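Local coordinates for endonuclease MutS2 (Deinococcus radiodurans, PDB 4OD6), which probably senses collided ribosomes and splits them through ATP hydrolysis, and carries a C-terminal Smr nuclease domain, the piece described here, at residues Val25-Arg36 and Leu58-Val68. Sequence-based numbering, arbitrary orientation.
Sequences VEELRAAIAEAR and LRDYLKTDKNV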
loop_
_atom_site.group_PDB
_atom_site.type_symbol
_atom_site.label_atom_id
_atom_site.label_comp_id
_atom_site.label_asym_id
_atom_site.label_seq_id
_atom_site.Cartn_x
_atom_site.Cartn_y
_atom_site.Cartn_z
ATOM N N VAL A 25 3.676 1.143 8.330
ATOM C CA VAL A 25 2.436 1.906 8.431
ATOM C C VAL A 25 2.734 3.388 8.322
ATOM O O VAL A 25 2.053 4.080 7.605
ATOM C CB VAL A 25 1.681 1.575 9.745
ATOM C CG1 VAL A 25 0.580 2.583 10.012
ATOM C CG2 VAL A 25 1.125 0.168 9.694
ATOM N N GLU A 26 3.757 3.866 9.004
ATOM C CA GLU A 26 4.080 5.290 8.935
ATOM C C GLU A 26 4.384 5.741 7.488
ATOM O O GLU A 26 3.935 6.777 7.015
ATOM C CB GLU A 26 5.315 5.578 9.798
ATOM C CG GLU A 26 5.811 7.015 9.714
ATOM C CD GLU A 26 7.178 7.216 10.313
ATOM O OE1 GLU A 26 7.728 6.304 10.961
ATOM O OE2 GLU A 26 7.714 8.291 10.080
ATOM N N GLU A 27 5.167 4.951 6.784
ATOM C CA GLU A 27 5.496 5.245 5.396
ATOM C C GLU A 27 4.268 5.192 4.493
ATOM O O GLU A 27 4.096 6.024 3.646
ATOM C CB GLU A 27 6.594 4.320 4.884
ATOM C CG GLU A 27 7.953 4.521 5.554
ATOM C CD GLU A 27 8.460 5.949 5.515
ATOM O OE1 GLU A 27 8.432 6.486 4.422
ATOM O OE2 GLU A 27 8.833 6.444 6.586
ATOM N N LEU A 28 3.433 4.187 4.709
ATOM C CA LEU A 28 2.233 4.052 3.905
ATOM C C LEU A 28 1.298 5.247 4.118
ATOM O O LEU A 28 0.777 5.809 3.171
ATOM C CB LEU A 28 1.526 2.732 4.225
ATOM C CG LEU A 28 0.205 2.487 3.495
ATOM C CD1 LEU A 28 0.388 2.557 1.985
ATOM C CD2 LEU A 28 -0.381 1.137 3.899
ATOM N N ARG A 29 1.128 5.646 5.364
ATOM C CA ARG A 29 0.258 6.768 5.691
ATOM C C ARG A 29 0.771 8.052 5.021
ATOM O O ARG A 29 -0.006 8.790 4.461
ATOM C CB ARG A 29 0.188 6.913 7.217
ATOM C CG ARG A 29 -0.622 8.090 7.692
ATOM C CD ARG A 29 -0.736 8.023 9.197
ATOM N NE ARG A 29 -1.552 9.083 9.722
ATOM C CZ ARG A 29 -2.836 9.205 9.513
ATOM N NH1 ARG A 29 -3.513 8.268 8.853
ATOM N NH2 ARG A 29 -3.470 10.222 10.064
ATOM N N ALA A 30 2.081 8.301 5.075
ATOM C CA ALA A 30 2.693 9.473 4.419
ATOM C C ALA A 30 2.536 9.417 2.915
ATOM O O ALA A 30 2.260 10.391 2.285
ATOM C CB ALA A 30 4.177 9.555 4.801
ATOM N N ALA A 31 2.732 8.241 2.340
ATOM C CA ALA A 31 2.624 8.078 0.893
ATOM C C ALA A 31 1.229 8.338 0.418
ATOM O O ALA A 31 1.037 8.902 -0.635
ATOM C CB ALA A 31 3.105 6.704 0.454
ATOM N N ILE A 32 0.239 7.850 1.147
ATOM C CA ILE A 32 -1.150 8.047 0.781
ATOM C C ILE A 32 -1.524 9.511 0.890
ATOM O O ILE A 32 -2.181 10.026 0.031
ATOM C CB ILE A 32 -2.086 7.164 1.631
ATOM C CG1 ILE A 32 -1.852 5.705 1.277
ATOM C CG2 ILE A 32 -3.541 7.552 1.437
ATOM C CD1 ILE A 32 -2.561 4.722 2.189
ATOM N N ALA A 33 -1.078 10.181 1.933
ATOM C CA ALA A 33 -1.381 11.611 2.116
ATOM C C ALA A 33 -0.777 12.396 0.953
ATOM O O ALA A 33 -1.371 13.294 0.415
ATOM C CB ALA A 33 -0.841 12.108 3.464
ATOM N N GLU A 34 0.424 12.028 0.560
ATOM C CA GLU A 34 1.089 12.683 -0.548
ATOM C C GLU A 34 0.314 12.465 -1.829
ATOM O O GLU A 34 0.064 13.396 -2.559
ATOM C CB GLU A 34 2.527 12.166 -0.699
ATOM C CG GLU A 34 3.283 12.687 -1.918
ATOM C CD GLU A 34 4.569 11.920 -2.171
ATOM O OE1 GLU A 34 4.501 10.848 -2.739
ATOM O OE2 GLU A 34 5.616 12.410 -1.794
ATOM N N ALA A 35 -0.097 11.222 -2.075
ATOM C CA ALA A 35 -0.850 10.885 -3.275
ATOM C C ALA A 35 -2.189 11.657 -3.348
ATOM O O ALA A 35 -2.571 12.107 -4.419
ATOM C CB ALA A 35 -1.093 9.385 -3.370
ATOM N N ARG A 36 -2.869 11.787 -2.217
ATOM C CA ARG A 36 -4.126 12.511 -2.158
ATOM C C ARG A 36 -3.852 13.972 -2.536
ATOM O O ARG A 36 -4.561 14.536 -3.346
ATOM C CB ARG A 36 -4.740 12.428 -0.757
ATOM C CG ARG A 36 -6.085 13.145 -0.526
ATOM C CD ARG A 36 -7.229 12.209 -0.854
ATOM N NE ARG A 36 -8.531 12.871 -1.028
ATOM C CZ ARG A 36 -9.429 13.047 -0.066
ATOM N NH1 ARG A 36 -9.183 12.714 1.170
ATOM N NH2 ARG A 36 -10.570 13.640 -0.369
ATOM N N LEU A 58 -0.829 -3.829 7.221
ATOM C CA LEU A 58 -1.040 -2.703 6.304
ATOM C C LEU A 58 -2.563 -2.830 5.836
ATOM O O LEU A 58 -3.181 -1.796 5.761
ATOM C CB LEU A 58 -0.146 -2.759 5.089
ATOM C CG LEU A 58 1.310 -2.580 5.514
ATOM C CD1 LEU A 58 2.265 -2.874 4.353
ATOM C CD2 LEU A 58 1.558 -1.202 6.073
ATOM N N ARG A 59 -3.219 -3.971 5.494
ATOM C CA ARG A 59 -4.609 -4.015 5.097
ATOM C C ARG A 59 -5.467 -3.549 6.232
ATOM O O ARG A 59 -6.469 -2.907 6.088
ATOM C CB ARG A 59 -4.985 -5.407 4.657
ATOM C CG ARG A 59 -4.375 -5.824 3.322
ATOM C CD ARG A 59 -4.608 -7.282 3.038
ATOM N NE ARG A 59 -6.011 -7.613 3.136
ATOM C CZ ARG A 59 -6.862 -7.515 2.138
ATOM N NH1 ARG A 59 -6.449 -7.094 0.953
ATOM N NH2 ARG A 59 -8.132 -7.812 2.348
ATOM N N ASP A 60 -5.057 -3.940 7.436
ATOM C CA ASP A 60 -5.811 -3.544 8.626
ATOM C C ASP A 60 -5.806 -2.030 8.809
ATOM O O ASP A 60 -6.831 -1.430 9.137
ATOM C CB ASP A 60 -5.229 -4.217 9.872
ATOM C CG ASP A 60 -5.902 -3.759 11.151
ATOM O OD1 ASP A 60 -7.015 -4.239 11.440
ATOM O OD2 ASP A 60 -5.317 -2.920 11.868
ATOM N N TYR A 61 -4.651 -1.414 8.584
ATOM C CA TYR A 61 -4.540 0.037 8.652
ATOM C C TYR A 61 -5.359 0.704 7.541
ATOM O O TYR A 61 -6.016 1.717 7.766
ATOM C CB TYR A 61 -3.063 0.474 8.566
ATOM C CG TYR A 61 -2.890 1.942 8.226
ATOM C CD1 TYR A 61 -2.940 2.914 9.212
ATOM C CD2 TYR A 61 -2.756 2.351 6.908
ATOM C CE1 TYR A 61 -2.817 4.252 8.899
ATOM C CE2 TYR A 61 -2.630 3.684 6.584
ATOM C CZ TYR A 61 -2.663 4.631 7.582
ATOM O OH TYR A 61 -2.541 5.961 7.265
ATOM N N LEU A 62 -5.286 0.142 6.341
ATOM C CA LEU A 62 -5.855 0.788 5.151
ATOM C C LEU A 62 -7.440 0.890 5.388
ATOM O O LEU A 62 -8.058 1.774 4.750
ATOM C CB LEU A 62 -5.624 -0.031 3.923
ATOM C CG LEU A 62 -4.233 0.175 3.347
ATOM C CD1 LEU A 62 -3.855 -0.890 2.329
ATOM C CD2 LEU A 62 -4.117 1.582 2.790
ATOM N N LYS A 63 -8.160 -0.026 6.131
ATOM C CA LYS A 63 -9.595 -0.085 6.231
ATOM C C LYS A 63 -10.077 1.208 6.799
ATOM O O LYS A 63 -11.224 1.566 6.746
ATOM C CB LYS A 63 -10.046 -1.250 7.150
ATOM C CG LYS A 63 -9.790 -2.687 6.660
ATOM C CD LYS A 63 -9.291 -3.679 7.721
ATOM C CE LYS A 63 -8.985 -5.107 7.196
ATOM N NZ LYS A 63 -8.264 -6.074 8.116
ATOM N N THR A 64 -9.203 1.901 7.542
ATOM C CA THR A 64 -9.636 3.203 8.162
ATOM C C THR A 64 -8.881 4.505 7.779
ATOM O O THR A 64 -9.138 5.573 8.323
ATOM C CB THR A 64 -9.679 3.153 9.712
ATOM O OG1 THR A 64 -8.372 2.862 10.225
ATOM C CG2 THR A 64 -10.686 2.118 10.201
ATOM N N ASP A 65 -7.947 4.412 6.851
ATOM C CA ASP A 65 -7.175 5.555 6.432
ATOM C C ASP A 65 -8.229 6.559 5.739
ATOM O O ASP A 65 -8.896 6.150 4.785
ATOM C CB ASP A 65 -6.031 5.186 5.494
ATOM C CG ASP A 65 -5.248 6.418 4.952
ATOM O OD1 ASP A 65 -5.828 7.277 4.322
ATOM O OD2 ASP A 65 -4.021 6.468 5.158
ATOM N N LYS A 66 -8.291 7.829 6.111
ATOM C CA LYS A 66 -9.332 8.754 5.605
ATOM C C LYS A 66 -9.278 9.028 4.097
ATOM O O LYS A 66 -10.183 9.582 3.506
ATOM C CB LYS A 66 -9.258 10.094 6.354
ATOM C CG LYS A 66 -8.012 10.905 6.059
ATOM C CD LYS A 66 -7.919 12.171 6.899
ATOM C CE LYS A 66 -6.985 13.190 6.277
ATOM N NZ LYS A 66 -7.417 13.577 4.906
ATOM N N ASN A 67 -8.132 8.728 3.523
ATOM C CA ASN A 67 -7.750 9.109 2.158
ATOM C C ASN A 67 -7.956 7.994 1.133
ATOM O O ASN A 67 -7.775 8.197 -0.067
ATOM C CB ASN A 67 -6.282 9.543 2.114
ATOM C CG ASN A 67 -6.048 10.884 2.776
ATOM O OD1 ASN A 67 -6.858 11.801 2.655
ATOM N ND2 ASN A 67 -4.931 11.004 3.482
ATOM N N VAL A 68 -8.319 6.814 1.619
ATOM C CA VAL A 68 -8.395 5.625 0.789
ATOM C C VAL A 68 -9.812 5.347 0.313
ATOM O O VAL A 68 -10.737 5.325 1.119
ATOM C CB VAL A 68 -7.862 4.424 1.570
ATOM C CG1 VAL A 68 -8.122 3.123 0.844
ATOM C CG2 VAL A 68 -6.365 4.593 1.839
HETATM O O HOH W 1 -2.988 8.955 4.659
#
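Tyr61 turns its CG away from its backbone N (chi1 163°), which lays the ring against helix 21-38, where Val25 sets CG1 over one ring face. This CH-pi contact, with Val25 CG1 4.0 Å from the Tyr61 ring centroid, suits a beta-branched residue that offers a methyl close to its helix. Deeper in, Leu28 CD2 lies 3.7 Å from Leu58 CD2 and also touches Leu62. Ile32 spreads its two branches: CD1 reaches Leu62 CD2, and CG2 meets Asn67 CB at 3.5 Å. Leu28 and Ile32 also touch strand 43-46, so these branched side chains join both helices to the sheet of the Smr domain.

The turn from Asp65 to Val68 adds polar links. Asp65 OD1 accepts from Asn67 N (2.8 Å), an Asx turn that probably helps to hold the chain's bend. Arg36, bent at chi2 (89°), sends NH1 to Asn67 OD1 at 2.9 Å, in the carbonyl plane on a lone pair; Lys66 NZ grips the same oxygen. One water joins Arg29 O, Asp65 OD2 and Asn67 ND2. Two cationic donors on one amide oxygen would probably polarise Asn67 and hold its amide from flipping.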